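Phosphate-binding protein PstS (Borrelia burgdorferi, PDB 4N13) binds inorganic phosphate with micromolar affinity and probably serves as the solute-binding component of the PstSACB ABC phosphate importer. Local coordinates at residues I13-L26 against N58-L70. Residues are numbered along the deposited sequence; the frame is centred on the assembly and turned at random.
Sequences IVSIGGSTTVSPIL and NKIYKIAISSRDL. With SO4 (sulfate ion), chain D.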
ATOM      1  N   ILE A  13       1.176 -17.994 -24.414  1.00 11.14           N
ATOM      2  CA  ILE A  13       0.553 -18.062 -23.102  1.00  9.96           C
ATOM      3  C   ILE A  13       1.421 -17.355 -22.074  1.00  9.86           C
ATOM      4  O   ILE A  13       2.614 -17.615 -21.972  1.00 10.65           O
ATOM      5  CB  ILE A  13       0.320 -19.525 -22.683  1.00 12.03           C
ATOM      6  CG1 ILE A  13      -0.652 -20.193 -23.674  1.00 16.70           C
ATOM      7  CG2 ILE A  13      -0.224 -19.595 -21.265  1.00 14.91           C
ATOM      8  CD1 ILE A  13      -0.880 -21.660 -23.441  1.00 19.88           C
ATOM      9  N   VAL A  14       0.813 -16.449 -21.317  1.00  8.09           N
ATOM     10  CA  VAL A  14       1.489 -15.753 -20.248  1.00  7.90           C
ATOM     11  C   VAL A  14       0.688 -15.952 -18.966  1.00  6.92           C
ATOM     12  O   VAL A  14      -0.347 -15.300 -18.748  1.00  8.18           O
ATOM     13  CB  VAL A  14       1.660 -14.253 -20.563  1.00  8.91           C
ATOM     14  CG1 VAL A  14       2.288 -13.506 -19.371  1.00  9.57           C
ATOM     15  CG2 VAL A  14       2.482 -14.077 -21.829  1.00  9.96           C
ATOM     16  N   SER A  15       1.170 -16.859 -18.123  1.00  7.06           N
ATOM     17  CA  SER A  15       0.525 -17.148 -16.846  1.00  7.51           C
ATOM     18  C   SER A  15       1.130 -16.236 -15.768  1.00  7.07           C
ATOM     19  O   SER A  15       2.349 -16.223 -15.586  1.00  7.54           O
ATOM     20  CB  SER A  15       0.703 -18.621 -16.479  1.00  9.24           C
ATOM     21  OG  SER A  15      -0.074 -18.937 -15.346  1.00 11.83           O
ATOM     22  N   ILE A  16       0.275 -15.483 -15.074  1.00  5.99           N
ATOM     23  CA  ILE A  16       0.700 -14.525 -14.067  1.00  5.84           C
ATOM     24  C   ILE A  16       0.108 -14.942 -12.718  1.00  5.83           C
ATOM     25  O   ILE A  16      -1.008 -15.444 -12.646  1.00  6.72           O
ATOM     26  CB  ILE A  16       0.226 -13.122 -14.446  1.00  5.98           C
ATOM     27  CG1 ILE A  16       0.607 -12.802 -15.893  1.00  5.77           C
ATOM     28  CG2 ILE A  16       0.751 -12.071 -13.474  1.00  6.29           C
ATOM     29  CD1 ILE A  16       0.217 -11.413 -16.349  1.00  7.00           C
ATOM     30  N   GLY A  17       0.867 -14.736 -11.653  1.00  6.57           N
ATOM     31  CA  GLY A  17       0.389 -15.013 -10.310  1.00  6.67           C
ATOM     32  C   GLY A  17       0.807 -13.906  -9.371  1.00  6.53           C
ATOM     33  O   GLY A  17       1.659 -13.100  -9.706  1.00 10.40           O
ATOM     34  N   GLY A  18       0.207 -13.850  -8.190  1.00  7.10           N
ATOM     35  CA  GLY A  18       0.647 -12.894  -7.204  1.00  7.51           C
ATOM     36  C   GLY A  18      -0.420 -12.389  -6.261  1.00  6.87           C
ATOM     37  O   GLY A  18      -1.376 -13.100  -5.915  1.00  8.47           O
ATOM     38  N   SER A  19      -0.222 -11.143  -5.840  1.00  7.36           N
ATOM     39  CA  SER A  19      -1.027 -10.506  -4.819  1.00  8.48           C
ATOM     40  C   SER A  19      -2.528 -10.593  -5.088  1.00  8.66           C
ATOM     41  O   SER A  19      -2.989 -10.336  -6.183  1.00  8.63           O
ATOM     42  CB  SER A  19      -0.621  -9.038  -4.780  1.00 10.74           C
ATOM     43  OG  SER A  19      -1.423  -8.330  -3.854  1.00 13.90           O
ATOM     44  N   THR A  20      -3.307 -10.845  -4.041  1.00 10.88           N
ATOM     45  CA  THR A  20      -4.756 -10.843  -4.174  1.00 12.38           C
ATOM     46  C   THR A  20      -5.318  -9.431  -4.348  1.00 12.79           C
ATOM     47  O   THR A  20      -6.368  -9.232  -4.962  1.00 16.30           O
ATOM     48  CB  THR A  20      -5.391 -11.538  -2.961  1.00 16.61           C
ATOM     49  OG1 THR A  20      -5.015 -10.855  -1.755  1.00 20.29           O
ATOM     50  CG2 THR A  20      -4.901 -12.971  -2.883  1.00 19.01           C
ATOM     51  N   THR A  21      -4.592  -8.443  -3.858  1.00 11.45           N
ATOM     52  CA  THR A  21      -5.118  -7.096  -3.777  1.00 14.17           C
ATOM     53  C   THR A  21      -5.353  -6.469  -5.152  1.00 13.57           C
ATOM     54  O   THR A  21      -6.071  -5.508  -5.268  1.00 17.52           O
ATOM     55  CB  THR A  21      -4.174  -6.187  -2.948  1.00 16.74           C
ATOM     56  OG1 THR A  21      -2.957  -5.951  -3.671  1.00 18.73           O
ATOM     57  CG2 THR A  21      -3.858  -6.815  -1.580  1.00 18.07           C
ATOM     58  N   VAL A  22      -4.753  -7.030  -6.196  0.82 11.24           N
ATOM     59  CA  VAL A  22      -4.826  -6.420  -7.526  0.82 11.09           C
ATOM     60  C   VAL A  22      -5.558  -7.273  -8.546  0.82  9.07           C
ATOM     61  O   VAL A  22      -5.562  -6.953  -9.740  0.82  8.61           O
ATOM     62  CB  VAL A  22      -3.439  -6.094  -8.076  0.82 13.56           C
ATOM     63  CG1 VAL A  22      -2.781  -5.021  -7.220  0.82 18.31           C
ATOM     64  CG2 VAL A  22      -2.579  -7.343  -8.145  0.82 13.98           C
ATOM     65  N   SER A  23      -6.226  -8.327  -8.100  0.82  8.80           N
ATOM     66  CA  SER A  23      -6.942  -9.185  -9.036  0.82  8.95           C
ATOM     67  C   SER A  23      -7.828  -8.453 -10.058  0.82  8.67           C
ATOM     68  O   SER A  23      -7.724  -8.725 -11.236  0.82  9.02           O
ATOM     69  CB  SER A  23      -7.752 -10.242  -8.298  0.82 10.54           C
ATOM     70  OG  SER A  23      -6.889 -11.130  -7.619  0.82 12.04           O
ATOM     71  N   PRO A  24      -8.736  -7.564  -9.622  0.82  9.11           N
ATOM     72  CA  PRO A  24      -9.596  -6.979 -10.666  0.82  9.49           C
ATOM     73  C   PRO A  24      -8.854  -6.012 -11.597  0.82  9.10           C
ATOM     74  O   PRO A  24      -9.309  -5.806 -12.714  0.82  9.50           O
ATOM     75  CB  PRO A  24     -10.720  -6.309  -9.870  0.82 11.00           C
ATOM     76  CG  PRO A  24     -10.157  -6.086  -8.518  0.82 10.37           C
ATOM     77  CD  PRO A  24      -9.191  -7.203  -8.266  0.82  9.73           C
ATOM     78  N   ILE A  25      -7.737  -5.448 -11.161  1.00  8.69           N
ATOM     79  CA  ILE A  25      -6.887  -4.654 -12.045  1.00  9.30           C
ATOM     80  C   ILE A  25      -6.251  -5.547 -13.084  1.00  8.33           C
ATOM     81  O   ILE A  25      -6.319  -5.258 -14.279  1.00  7.87           O
ATOM     82  CB  ILE A  25      -5.800  -3.930 -11.250  1.00 10.19           C
ATOM     83  CG1 ILE A  25      -6.475  -2.848 -10.390  1.00 12.01           C
ATOM     84  CG2 ILE A  25      -4.757  -3.304 -12.183  1.00 10.94           C
ATOM     85  CD1 ILE A  25      -5.592  -2.235  -9.334  1.00 14.94           C
ATOM     86  N   LEU A  26      -5.616  -6.634 -12.651  1.00  7.46           N
ATOM     87  CA  LEU A  26      -4.998  -7.543 -13.615  1.00  8.13           C
ATOM     88  C   LEU A  26      -6.054  -8.111 -14.566  1.00  7.42           C
ATOM     89  O   LEU A  26      -5.824  -8.231 -15.764  1.00  7.79           O
ATOM     90  CB  LEU A  26      -4.225  -8.659 -12.912  1.00  8.56           C
ATOM     91  CG  LEU A  26      -2.731  -8.384 -12.719  1.00  8.71           C
ATOM     92  CD1 LEU A  26      -1.966  -8.483 -14.038  1.00  9.67           C
ATOM     93  CD2 LEU A  26      -2.471  -7.034 -12.035  1.00  9.23           C
ATOM     94  N   ASN A  58       9.640 -21.382 -10.104  1.00  6.87           N
ATOM     95  CA  ASN A  58       9.371 -22.762 -10.454  1.00  6.97           C
ATOM     96  C   ASN A  58       8.687 -22.913 -11.821  1.00  8.83           C
ATOM     97  O   ASN A  58       8.204 -23.980 -12.167  1.00 10.17           O
ATOM     98  CB  ASN A  58       8.577 -23.451  -9.328  1.00  7.47           C
ATOM     99  CG  ASN A  58       9.434 -23.729  -8.140  1.00  7.45           C
ATOM    100  OD1 ASN A  58      10.147 -24.726  -8.114  1.00  8.72           O
ATOM    101  ND2 ASN A  58       9.418 -22.840  -7.167  1.00  7.47           N
ATOM    102  N   LYS A  59       8.673 -21.836 -12.616  1.00  7.94           N
ATOM    103  CA  LYS A  59       8.206 -21.886 -14.011  1.00  9.55           C
ATOM    104  C   LYS A  59       6.724 -22.171 -14.126  1.00  9.25           C
ATOM    105  O   LYS A  59       6.250 -22.564 -15.180  1.00 13.42           O
ATOM    106  CB  LYS A  59       8.990 -22.921 -14.832  1.00 11.91           C
ATOM    107  CG  LYS A  59      10.465 -22.824 -14.673  1.00 16.10           C
ATOM    108  CD  LYS A  59      10.975 -21.450 -14.998  1.00 17.15           C
ATOM    109  CE  LYS A  59      12.494 -21.429 -15.056  1.00 23.53           C
ATOM    110  NZ  LYS A  59      13.031 -20.112 -15.491  1.00 26.79           N
ATOM    111  N   ILE A  60       5.984 -21.942 -13.052  1.00  7.54           N
ATOM    112  CA  ILE A  60       4.532 -21.985 -13.112  1.00  8.29           C
ATOM    113  C   ILE A  60       3.952 -20.680 -13.673  1.00  7.96           C
ATOM    114  O   ILE A  60       2.957 -20.705 -14.389  1.00 10.34           O
ATOM    115  CB  ILE A  60       3.965 -22.288 -11.708  1.00 10.64           C
ATOM    116  CG1 ILE A  60       4.563 -23.601 -11.185  1.00 12.26           C
ATOM    117  CG2 ILE A  60       2.438 -22.344 -11.714  1.00 11.06           C
ATOM    118  CD1 ILE A  60       4.404 -24.752 -12.118  1.00 14.68           C
ATOM    119  N   TYR A  61       4.588 -19.558 -13.341  1.00  7.15           N
ATOM    120  CA  TYR A  61       4.207 -18.249 -13.862  1.00  5.68           C
ATOM    121  C   TYR A  61       5.386 -17.665 -14.635  1.00  7.07           C
ATOM    122  O   TYR A  61       6.547 -17.934 -14.291  1.00  8.26           O
ATOM    123  CB  TYR A  61       3.859 -17.302 -12.711  1.00  5.86           C
ATOM    124  CG  TYR A  61       2.750 -17.824 -11.826  1.00  7.45           C
ATOM    125  CD1 TYR A  61       1.547 -18.239 -12.368  1.00  9.19           C
ATOM    126  CD2 TYR A  61       2.917 -17.930 -10.461  1.00  8.04           C
ATOM    127  CE1 TYR A  61       0.533 -18.722 -11.578  1.00 10.26           C
ATOM    128  CE2 TYR A  61       1.893 -18.425  -9.646  1.00  8.79           C
ATOM    129  CZ  TYR A  61       0.706 -18.835 -10.229  1.00 10.50           C
ATOM    130  OH  TYR A  61      -0.327 -19.333  -9.465  1.00 14.41           O
ATOM    131  N   LYS A  62       5.096 -16.843 -15.648  1.00  6.28           N
ATOM    132  CA  LYS A  62       6.113 -16.039 -16.327  1.00  6.77           C
ATOM    133  C   LYS A  62       6.256 -14.637 -15.730  1.00  6.89           C
ATOM    134  O   LYS A  62       7.251 -13.958 -15.966  1.00  6.78           O
ATOM    135  CB  LYS A  62       5.794 -15.927 -17.812  1.00  7.49           C
ATOM    136  CG  LYS A  62       6.036 -17.204 -18.576  1.00 11.32           C
ATOM    137  CD  LYS A  62       5.780 -16.996 -20.059  1.00 13.58           C
ATOM    138  CE  LYS A  62       5.849 -18.295 -20.837  1.00 17.34           C
ATOM    139  NZ  LYS A  62       5.357 -18.099 -22.218  1.00 17.84           N
ATOM    140  N   ILE A  63       5.248 -14.194 -14.978  1.00  5.61           N
ATOM    141  CA  ILE A  63       5.275 -12.900 -14.311  1.00  6.17           C
ATOM    142  C   ILE A  63       4.672 -13.123 -12.936  1.00  5.17           C
ATOM    143  O   ILE A  63       3.662 -13.819 -12.818  1.00  6.52           O
ATOM    144  CB  ILE A  63       4.420 -11.826 -15.044  1.00  5.84           C
ATOM    145  CG1 ILE A  63       4.882 -11.648 -16.498  1.00  7.94           C
ATOM    146  CG2 ILE A  63       4.423 -10.514 -14.281  1.00  7.80           C
ATOM    147  CD1 ILE A  63       3.955 -10.782 -17.335  1.00  7.42           C
ATOM    148  N   ALA A  64       5.243 -12.493 -11.912  1.00  5.16           N
ATOM    149  CA  ALA A  64       4.618 -12.419 -10.592  1.00  6.01           C
ATOM    150  C   ALA A  64       4.303 -10.968 -10.275  1.00  6.22           C
ATOM    151  O   ALA A  64       5.055 -10.068 -10.643  1.00  7.22           O
ATOM    152  CB  ALA A  64       5.529 -12.991  -9.520  1.00  6.56           C
ATOM    153  N   ILE A  65       3.190 -10.752  -9.589  1.00  6.24           N
ATOM    154  CA  ILE A  65       2.819  -9.422  -9.133  1.00  6.82           C
ATOM    155  C   ILE A  65       2.920  -9.408  -7.611  1.00  6.27           C
ATOM    156  O   ILE A  65       2.274 -10.219  -6.947  1.00  7.87           O
ATOM    157  CB  ILE A  65       1.396  -9.042  -9.542  1.00  8.16           C
ATOM    158  CG1 ILE A  65       1.217  -9.197 -11.046  1.00  8.31           C
ATOM    159  CG2 ILE A  65       1.104  -7.632  -9.072  1.00 11.11           C
ATOM    160  CD1 ILE A  65       2.079  -8.250 -11.871  1.00  7.19           C
ATOM    161  N   SER A  66       3.742  -8.504  -7.061  1.00  6.86           N
ATOM    162  CA  SER A  66       3.982  -8.480  -5.625  1.00  6.82           C
ATOM    163  C   SER A  66       3.669  -7.127  -5.015  1.00  7.07           C
ATOM    164  O   SER A  66       3.900  -6.091  -5.626  1.00  7.60           O
ATOM    165  CB  SER A  66       5.445  -8.828  -5.341  1.00  7.69           C
ATOM    166  OG  SER A  66       5.704  -8.826  -3.950  1.00  8.61           O
ATOM    167  N   SER A  67       3.113  -7.161  -3.809  0.57  7.30           N
ATOM    168  CA  SER A  67       2.893  -5.969  -2.999  0.57  8.63           C
ATOM    169  C   SER A  67       3.978  -5.776  -1.944  0.57  8.47           C
ATOM    170  O   SER A  67       3.871  -4.891  -1.109  0.57  9.23           O
ATOM    171  CB  SER A  67       1.527  -6.040  -2.325  0.57 11.05           C
ATOM    172  OG  SER A  67       1.430  -7.217  -1.545  0.57 12.58           O
ATOM    173  N   ARG A  68       5.008  -6.612  -1.976  0.57  9.53           N
ATOM    174  CA  ARG A  68       6.119  -6.500  -1.043  0.57 11.17           C
ATOM    175  C   ARG A  68       7.437  -6.479  -1.776  0.57 12.01           C
ATOM    176  O   ARG A  68       7.557  -7.023  -2.884  0.57 13.27           O
ATOM    177  CB  ARG A  68       6.121  -7.662  -0.057  0.57 13.67           C
ATOM    178  CG  ARG A  68       6.470  -9.012  -0.667  0.57 15.70           C
ATOM    179  CD  ARG A  68       7.293  -9.852   0.301  0.57 17.02           C
ATOM    180  NE  ARG A  68       7.467 -11.234  -0.142  0.57 17.54           N
ATOM    181  CZ  ARG A  68       8.416 -11.648  -0.983  0.57 14.65           C
ATOM    182  NH1 ARG A  68       9.286 -10.804  -1.505  0.57 12.22           N
ATOM    183  NH2 ARG A  68       8.497 -12.921  -1.307  0.57 13.56           N
ATOM    184  N   ASP A  69       8.426  -5.863  -1.144  0.57 15.03           N
ATOM    185  CA  ASP A  69       9.741  -5.742  -1.743  0.57 15.73           C
ATOM    186  C   ASP A  69      10.461  -7.082  -1.808  0.57 13.59           C
ATOM    187  O   ASP A  69      10.363  -7.922  -0.927  0.57 14.28           O
ATOM    188  CB  ASP A  69      10.600  -4.715  -0.996  0.57 21.09           C
ATOM    189  CG  ASP A  69      10.316  -3.287  -1.429  0.57 25.93           C
ATOM    190  OD1 ASP A  69       9.131  -2.886  -1.428  0.57 28.94           O
ATOM    191  OD2 ASP A  69      11.285  -2.569  -1.774  0.57 27.61           O
ATOM    192  N   LEU A  70      11.183  -7.248  -2.896  1.00 12.61           N
ATOM    193  CA  LEU A  70      11.995  -8.429  -3.154  1.00 11.50           C
ATOM    194  C   LEU A  70      13.099  -8.542  -2.116  1.00 10.38           C
ATOM    195  O   LEU A  70      13.620  -7.546  -1.599  1.00 12.63           O
ATOM    196  CB  LEU A  70      12.615  -8.361  -4.544  1.00 13.10           C
ATOM    197  CG  LEU A  70      11.654  -8.381  -5.735  1.00 14.97           C
ATOM    198  CD1 LEU A  70      12.432  -8.275  -7.039  1.00 16.82           C
ATOM    199  CD2 LEU A  70      10.774  -9.620  -5.762  1.00 16.78           C
TER
HETATM  200  S   SO4 D 303      -0.538 -10.195  -0.784  0.70 12.75           S
HETATM  201  O1  SO4 D 303      -1.528 -10.989  -1.473  0.70 14.69           O
HETATM  202  O2  SO4 D 303      -1.001 -10.064   0.614  0.70 14.22           O
HETATM  203  O3  SO4 D 303       0.825 -10.722  -0.849  0.70 12.06           O
HETATM  204  O4  SO4 D 303      -0.449  -8.869  -1.362  0.70 16.65           O
HETATM  205  O   HOH W   1       0.368 -21.561 -14.650  1.00 15.55           O
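Gly17, with no side chain to intervene, sets its CA 3.6 Å from the Tyr61 ring centroid, 5° off the normal, a CH-pi contact; Ile60 CG2 covers the opposite face, and Ser15 OG meets the edge in plane. The short axes of 13-18 and 63-66 run parallel at 24°, and bonds alternate across them: Gly17 N to Ile63 O (3.2 Å), Ile65 N to Gly17 O (2.8 Å), Ser19 N to Ile65 O. On the other side of the sheet Ile63 CD1 touches Val14 CG1 and Ile16 CD1, and Ile65 CG2 meets Val22 CG2 at 3.8 Å. Extended Lys62 donates NZ to Ile13 O at 2.8 Å and salt-bridges Asp236. Beyond the strand end Ser19 OG, anti to its own N, donates to sulfate O4 at 2.7 Å and receives Thr21 N in an ST turn and Thr21 OG1; Thr20 N reaches O1 with an N-H...O angle of 161°. In one of its two conformers Ser67 OG also donates to O4. The sulfate, probably from the crystallisation liquor, sits where Ser19, Thr20 and Thr21 are inferred by similarity to bind phosphate. Strand 12-18 lies between strands 40-45 and 63-66, with helix 237-246 over Ile16 and Ile63, while Ser49 of helix 49-57 also binds the sulfate.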